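Local coordinates for protein EmGH1 (Erythrobacter marinus, PDB 5Z87) that probably acts as a beta-glucosidase, hydrolysing beta-glucosidic bonds to release glucose, at residues A[105-109]-A[390-396]; A[135-141]-A[168-172]. One frame throughout, in Å; residues are numbered along the deposited sequence.

How the contacts relate
Contact 2 is the buried one and contact 1, whose centre lies about 11 Å from it, is nearer the surface, farther from the centre of the chain. Contact 1 lays helix 101-116 against the turn and first residues of helix 393-399, almost wholly through apolar atoms, with Ala105 buried and the exposed Arg106 at its border. Contact 2 ties the loop after strand 126-129 to the end of helix 155-171 with charged side chains sunk among backbone groups. The two share a border at Ser171, whose O probably accepts a hydrogen bond from Asp392 N at 3.0 Å, while Arg172 O packs against CG2 of Val108.

Contact 1 of 2, residues A[105-109]-A[390-396]; sequences ARAVM and FADPALA
Ala105 meets Pro393 at the tight end of the contact: CB of Ala105 lies 3.5 Å from Pro393 CA, and the same methyl also touches CB of Ala391 at 3.8 Å. Both alanines face the opposite segment closely, Ala391 CB lying 3.6 Å from Ala105 O, so a single methyl group suits both places. Pro393 fits the first turn of helix 393-399, where its missing N-H costs no helical bond, and Asp392 at the N-cap turns OD1 back to a weak bond from Leu395 N.

Toward solvent the packing relies on longer side chains. Arg106 lays its CG 3.7 Å from Pro393 CG, its NH1 comes near Pro393 CB, and its NH2 forms a salt bridge with Asp103. Met109 has CG beside its backbone N (chi1 -77°), which sets this carbon 3.9 Å from Phe390 CB; the nearly extended chi2 (154°) then carries SD on to Pro393 CG, which it touches at 3.8 Å. Shortening Met109 to an alanine is likely to strip Pro393 of its sulfur neighbour and leave a gap over Ala391 and Phe390. CD2 of Phe390 comes within 3.8 Å of Met109 O.

Farther along helix 101-116 the phenylalanine also rests on Gln112 and Val116, while Ala396 turns to Pro101 and, with Leu395, to Ser171 at the end of helix 155-171.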
loop_
_atom_site.group_PDB
_atom_site.type_symbol
_atom_site.label_atom_id
_atom_site.label_comp_id
_atom_site.label_asym_id
_atom_site.label_seq_id
_atom_site.Cartn_x
_atom_site.Cartn_y
_atom_site.Cartn_z
ATOM N N ALA A 105 5.585 -44.102 -7.231
ATOM C CA ALA A 105 4.923 -44.952 -6.247
ATOM C C ALA A 105 5.880 -45.972 -5.637
ATOM O O ALA A 105 5.844 -46.219 -4.427
ATOM C CB ALA A 105 3.740 -45.657 -6.900
ATOM N N ARG A 106 6.746 -46.573 -6.454
ATOM C CA ARG A 106 7.656 -47.580 -5.919
ATOM C C ARG A 106 8.719 -46.938 -5.041
ATOM O O ARG A 106 9.097 -47.504 -4.010
ATOM C CB ARG A 106 8.294 -48.386 -7.055
ATOM C CG ARG A 106 7.338 -49.414 -7.673
ATOM C CD ARG A 106 8.031 -50.316 -8.709
ATOM N NE ARG A 106 8.357 -49.599 -9.943
ATOM C CZ ARG A 106 7.572 -49.561 -11.019
ATOM N NH1 ARG A 106 6.415 -50.211 -11.024
ATOM N NH2 ARG A 106 7.947 -48.868 -12.088
ATOM N N ALA A 107 9.207 -45.754 -5.425
ATOM C CA ALA A 107 10.258 -45.124 -4.630
ATOM C C ALA A 107 9.732 -44.688 -3.266
ATOM O O ALA A 107 10.479 -44.713 -2.278
ATOM C CB ALA A 107 10.873 -43.945 -5.394
ATOM N N VAL A 108 8.450 -44.324 -3.180
ATOM C CA VAL A 108 7.877 -43.961 -1.888
ATOM C C VAL A 108 7.672 -45.205 -1.031
ATOM O O VAL A 108 7.896 -45.181 0.186
ATOM C CB VAL A 108 6.562 -43.185 -2.088
ATOM C CG1 VAL A 108 5.878 -42.950 -0.761
ATOM C CG2 VAL A 108 6.821 -41.859 -2.784
ATOM N N MET A 109 7.227 -46.305 -1.646
ATOM C CA MET A 109 7.076 -47.556 -0.906
ATOM C C MET A 109 8.388 -47.959 -0.249
ATOM O O MET A 109 8.445 -48.172 0.965
ATOM C CB MET A 109 6.572 -48.650 -1.836
ATOM C CG MET A 109 5.095 -48.523 -2.110
ATOM S SD MET A 109 4.695 -49.269 -3.672
ATOM C CE MET A 109 4.629 -51.014 -3.226
ATOM N N PHE A 390 1.359 -48.081 1.082
ATOM C CA PHE A 390 1.989 -46.772 0.953
ATOM C C PHE A 390 1.617 -46.080 -0.357
ATOM O O PHE A 390 1.522 -44.849 -0.396
ATOM C CB PHE A 390 3.503 -46.912 1.059
ATOM C CG PHE A 390 3.960 -47.578 2.318
ATOM C CD1 PHE A 390 3.413 -47.224 3.545
ATOM C CD2 PHE A 390 4.937 -48.565 2.280
ATOM C CE1 PHE A 390 3.841 -47.837 4.716
ATOM C CE2 PHE A 390 5.371 -49.181 3.439
ATOM C CZ PHE A 390 4.822 -48.818 4.663
ATOM N N ALA A 391 1.397 -46.843 -1.421
ATOM C CA ALA A 391 1.186 -46.331 -2.775
ATOM C C ALA A 391 0.637 -47.477 -3.623
ATOM O O ALA A 391 0.373 -48.571 -3.111
ATOM C CB ALA A 391 2.481 -45.761 -3.350
ATOM N N ASP A 392 0.481 -47.230 -4.924
ATOM C CA ASP A 392 -0.152 -48.181 -5.842
ATOM C C ASP A 392 0.407 -47.937 -7.230
ATOM O O ASP A 392 -0.185 -47.207 -8.037
ATOM C CB ASP A 392 -1.674 -48.047 -5.851
ATOM C CG ASP A 392 -2.364 -49.168 -6.641
ATOM O OD1 ASP A 392 -1.704 -49.828 -7.471
ATOM O OD2 ASP A 392 -3.575 -49.385 -6.430
ATOM N N PRO A 393 1.540 -48.558 -7.557
ATOM C CA PRO A 393 2.230 -48.203 -8.809
ATOM C C PRO A 393 1.387 -48.379 -10.058
ATOM O O PRO A 393 1.486 -47.559 -10.979
ATOM C CB PRO A 393 3.453 -49.134 -8.797
ATOM C CG PRO A 393 3.698 -49.391 -7.331
ATOM C CD PRO A 393 2.340 -49.451 -6.702
ATOM N N ALA A 394 0.541 -49.409 -10.118
ATOM C CA ALA A 394 -0.161 -49.687 -11.368
ATOM C C ALA A 394 -1.337 -48.742 -11.566
ATOM O O ALA A 394 -1.580 -48.277 -12.684
ATOM C CB ALA A 394 -0.622 -51.150 -11.414
ATOM N N LEU A 395 -2.081 -48.458 -10.499
ATOM C CA LEU A 395 -3.111 -47.428 -10.570
ATOM C C LEU A 395 -2.505 -46.071 -10.897
ATOM O O LEU A 395 -3.060 -45.318 -11.703
ATOM C CB LEU A 395 -3.879 -47.356 -9.252
ATOM C CG LEU A 395 -4.943 -46.258 -9.208
ATOM C CD1 LEU A 395 -6.000 -46.519 -10.289
ATOM C CD2 LEU A 395 -5.571 -46.130 -7.809
ATOM N N ALA A 396 -1.374 -45.739 -10.275
ATOM C CA ALA A 396 -0.688 -44.488 -10.585
ATOM C C ALA A 396 -0.418 -44.358 -12.080
ATOM O O ALA A 396 -0.472 -43.254 -12.634
ATOM C CB ALA A 396 0.630 -44.396 -9.806
#

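Contact 2 of 2, residues A[135-141]-A[168-172]; sequences LLADGAT and EARSR
Arg172 and Glu168, four residues apart at the end of helix 155-171, each grip the 135-141 loop. Both terminal nitrogens of Arg172 converge end-on on a single acceptor, Asp138 O, with NH1 at 2.8 Å and NH2 at 2.9 Å. The oxygen lies almost in the guanidinium plane; NH2 meets it on a lone pair in the carbonyl plane, whereas NH1 is tilted 32° from that plane. A bend at chi3 (71°) swings the guanidinium toward the loop, and NE is bound by Asn104 OD1, fixing the group's rotation.

Glu168 takes hold of Thr141 with both carboxylate oxygens. OE1 accepts from Thr141 N on its syn lone pair at 3.1 Å, and OE2 receives the Thr141 hydroxyl in a bond of doubtful, very short length. His405 ND1 also bonds OE2. A water donates to OE1 and to Thr141 O and accepts from Leu135 N, joining the two ends of the loop. The bonds from Thr141 N, His405 and the water would be expected to favour the charged form of this buried carboxylate.

Asp138 is the second residue of a type II beta turn from Ala137 to Ala140, so Arg172 holds the turn itself and Glu168 holds Thr141 just after it. Gly139 has positive phi (78°), easy for glycine. In this family 3 N-terminal domain, related to TIM barrels, the loop follows strand 126-129 of the parallel sheet.

Ala137 CB sits over one guanidinium face, 3.3 Å from Arg172 NH2, where a small side chain fits. Ala140 CB borders Glu168 OE1. Farther out, Leu135 crosses the aliphatic part of Arg172, CD2 to CD at 3.6 Å, and its other methyl, CD1, reaches Ala169 CB at 4.2 Å.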
loop_
_atom_site.group_PDB
_atom_site.type_symbol
_atom_site.label_atom_id
_atom_site.label_comp_id
_atom_site.label_asym_id
_atom_site.label_seq_id
_atom_site.Cartn_x
_atom_site.Cartn_y
_atom_site.Cartn_z
ATOM N N LEU A 135 -1.050 -32.268 -9.663
ATOM C CA LEU A 135 0.109 -32.736 -8.919
ATOM C C LEU A 135 1.406 -32.283 -9.583
ATOM O O LEU A 135 1.627 -32.531 -10.769
ATOM C CB LEU A 135 0.071 -34.256 -8.821
ATOM C CG LEU A 135 1.343 -34.935 -8.354
ATOM C CD1 LEU A 135 1.611 -34.647 -6.881
ATOM C CD2 LEU A 135 1.161 -36.417 -8.619
ATOM N N LEU A 136 2.275 -31.621 -8.819
ATOM C CA LEU A 136 3.587 -31.234 -9.332
ATOM C C LEU A 136 4.471 -32.476 -9.326
ATOM O O LEU A 136 5.234 -32.741 -8.392
ATOM C CB LEU A 136 4.188 -30.106 -8.504
ATOM C CG LEU A 136 5.241 -29.182 -9.127
ATOM C CD1 LEU A 136 5.782 -28.231 -8.061
ATOM C CD2 LEU A 136 6.402 -29.908 -9.805
ATOM N N ALA A 137 4.372 -33.246 -10.405
ATOM C CA ALA A 137 5.184 -34.449 -10.541
ATOM C C ALA A 137 5.238 -34.847 -12.006
ATOM O O ALA A 137 4.324 -34.555 -12.779
ATOM C CB ALA A 137 4.641 -35.618 -9.702
ATOM N N ASP A 138 6.318 -35.532 -12.363
ATOM C CA ASP A 138 6.533 -35.942 -13.740
ATOM C C ASP A 138 5.362 -36.774 -14.246
ATOM O O ASP A 138 4.925 -37.724 -13.590
ATOM C CB ASP A 138 7.836 -36.728 -13.834
ATOM C CG ASP A 138 8.422 -36.701 -15.215
ATOM O OD1 ASP A 138 7.875 -37.393 -16.104
ATOM O OD2 ASP A 138 9.419 -35.968 -15.406
ATOM N N GLY A 139 4.823 -36.383 -15.397
ATOM C CA GLY A 139 3.740 -37.116 -16.012
ATOM C C GLY A 139 2.360 -36.915 -15.428
ATOM O O GLY A 139 1.433 -37.596 -15.865
ATOM N N ALA A 140 2.171 -36.004 -14.471
ATOM C CA ALA A 140 0.836 -35.759 -13.925
ATOM C C ALA A 140 0.071 -34.729 -14.763
ATOM O O ALA A 140 0.666 -33.889 -15.444
ATOM C CB ALA A 140 0.922 -35.285 -12.474
ATOM N N THR A 141 -1.265 -34.812 -14.707
ATOM C CA THR A 141 -2.147 -33.907 -15.442
ATOM C C THR A 141 -2.019 -32.471 -14.931
ATOM O O THR A 141 -2.213 -32.207 -13.740
ATOM C CB THR A 141 -3.595 -34.364 -15.320
ATOM O OG1 THR A 141 -3.658 -35.787 -15.429
ATOM C CG2 THR A 141 -4.460 -33.724 -16.412
ATOM N N GLU A 168 -4.352 -38.915 -8.428
ATOM C CA GLU A 168 -3.010 -39.044 -8.973
ATOM C C GLU A 168 -1.966 -38.954 -7.867
ATOM O O GLU A 168 -0.956 -39.668 -7.897
ATOM C CB GLU A 168 -2.771 -37.977 -10.055
ATOM C CG GLU A 168 -3.747 -38.050 -11.239
ATOM C CD GLU A 168 -3.295 -37.282 -12.490
ATOM O OE1 GLU A 168 -2.138 -36.793 -12.557
ATOM O OE2 GLU A 168 -4.125 -37.171 -13.423
ATOM N N ALA A 169 -2.201 -38.097 -6.872
ATOM C CA ALA A 169 -1.221 -37.922 -5.806
ATOM C C ALA A 169 -1.192 -39.138 -4.880
ATOM O O ALA A 169 -0.121 -39.669 -4.571
ATOM C CB ALA A 169 -1.525 -36.639 -5.019
ATOM N N ARG A 170 -2.363 -39.591 -4.430
ATOM C CA ARG A 170 -2.415 -40.689 -3.468
ATOM C C ARG A 170 -1.908 -41.989 -4.090
ATOM O O ARG A 170 -1.168 -42.747 -3.450
ATOM C CB ARG A 170 -3.846 -40.837 -2.937
ATOM C CG ARG A 170 -3.984 -41.729 -1.705
ATOM C CD ARG A 170 -3.157 -41.196 -0.537
ATOM N NE ARG A 170 -2.983 -42.176 0.534
ATOM C CZ ARG A 170 -3.720 -42.209 1.641
ATOM N NH1 ARG A 170 -3.503 -43.137 2.568
ATOM N NH2 ARG A 170 -4.682 -41.317 1.820
ATOM N N SER A 171 -2.257 -42.247 -5.349
ATOM C CA SER A 171 -1.754 -43.440 -6.021
ATOM C C SER A 171 -0.236 -43.428 -6.148
ATOM O O SER A 171 0.376 -44.497 -6.251
ATOM C CB SER A 171 -2.396 -43.578 -7.408
ATOM O OG SER A 171 -1.857 -42.617 -8.299
ATOM N N ARG A 172 0.388 -42.255 -6.138
ATOM C CA ARG A 172 1.842 -42.147 -6.214
ATOM C C ARG A 172 2.495 -42.038 -4.837
ATOM O O ARG A 172 3.701 -41.791 -4.747
ATOM C CB ARG A 172 2.243 -40.952 -7.093
ATOM C CG ARG A 172 1.832 -41.109 -8.566
ATOM C CD ARG A 172 1.974 -39.812 -9.374
ATOM N NE ARG A 172 3.375 -39.472 -9.594
ATOM C CZ ARG A 172 3.851 -38.934 -10.710
ATOM N NH1 ARG A 172 3.030 -38.652 -11.723
ATOM N NH2 ARG A 172 5.147 -38.679 -10.816
HETATM O O HOH W 1 -2.389 -33.874 -11.524
#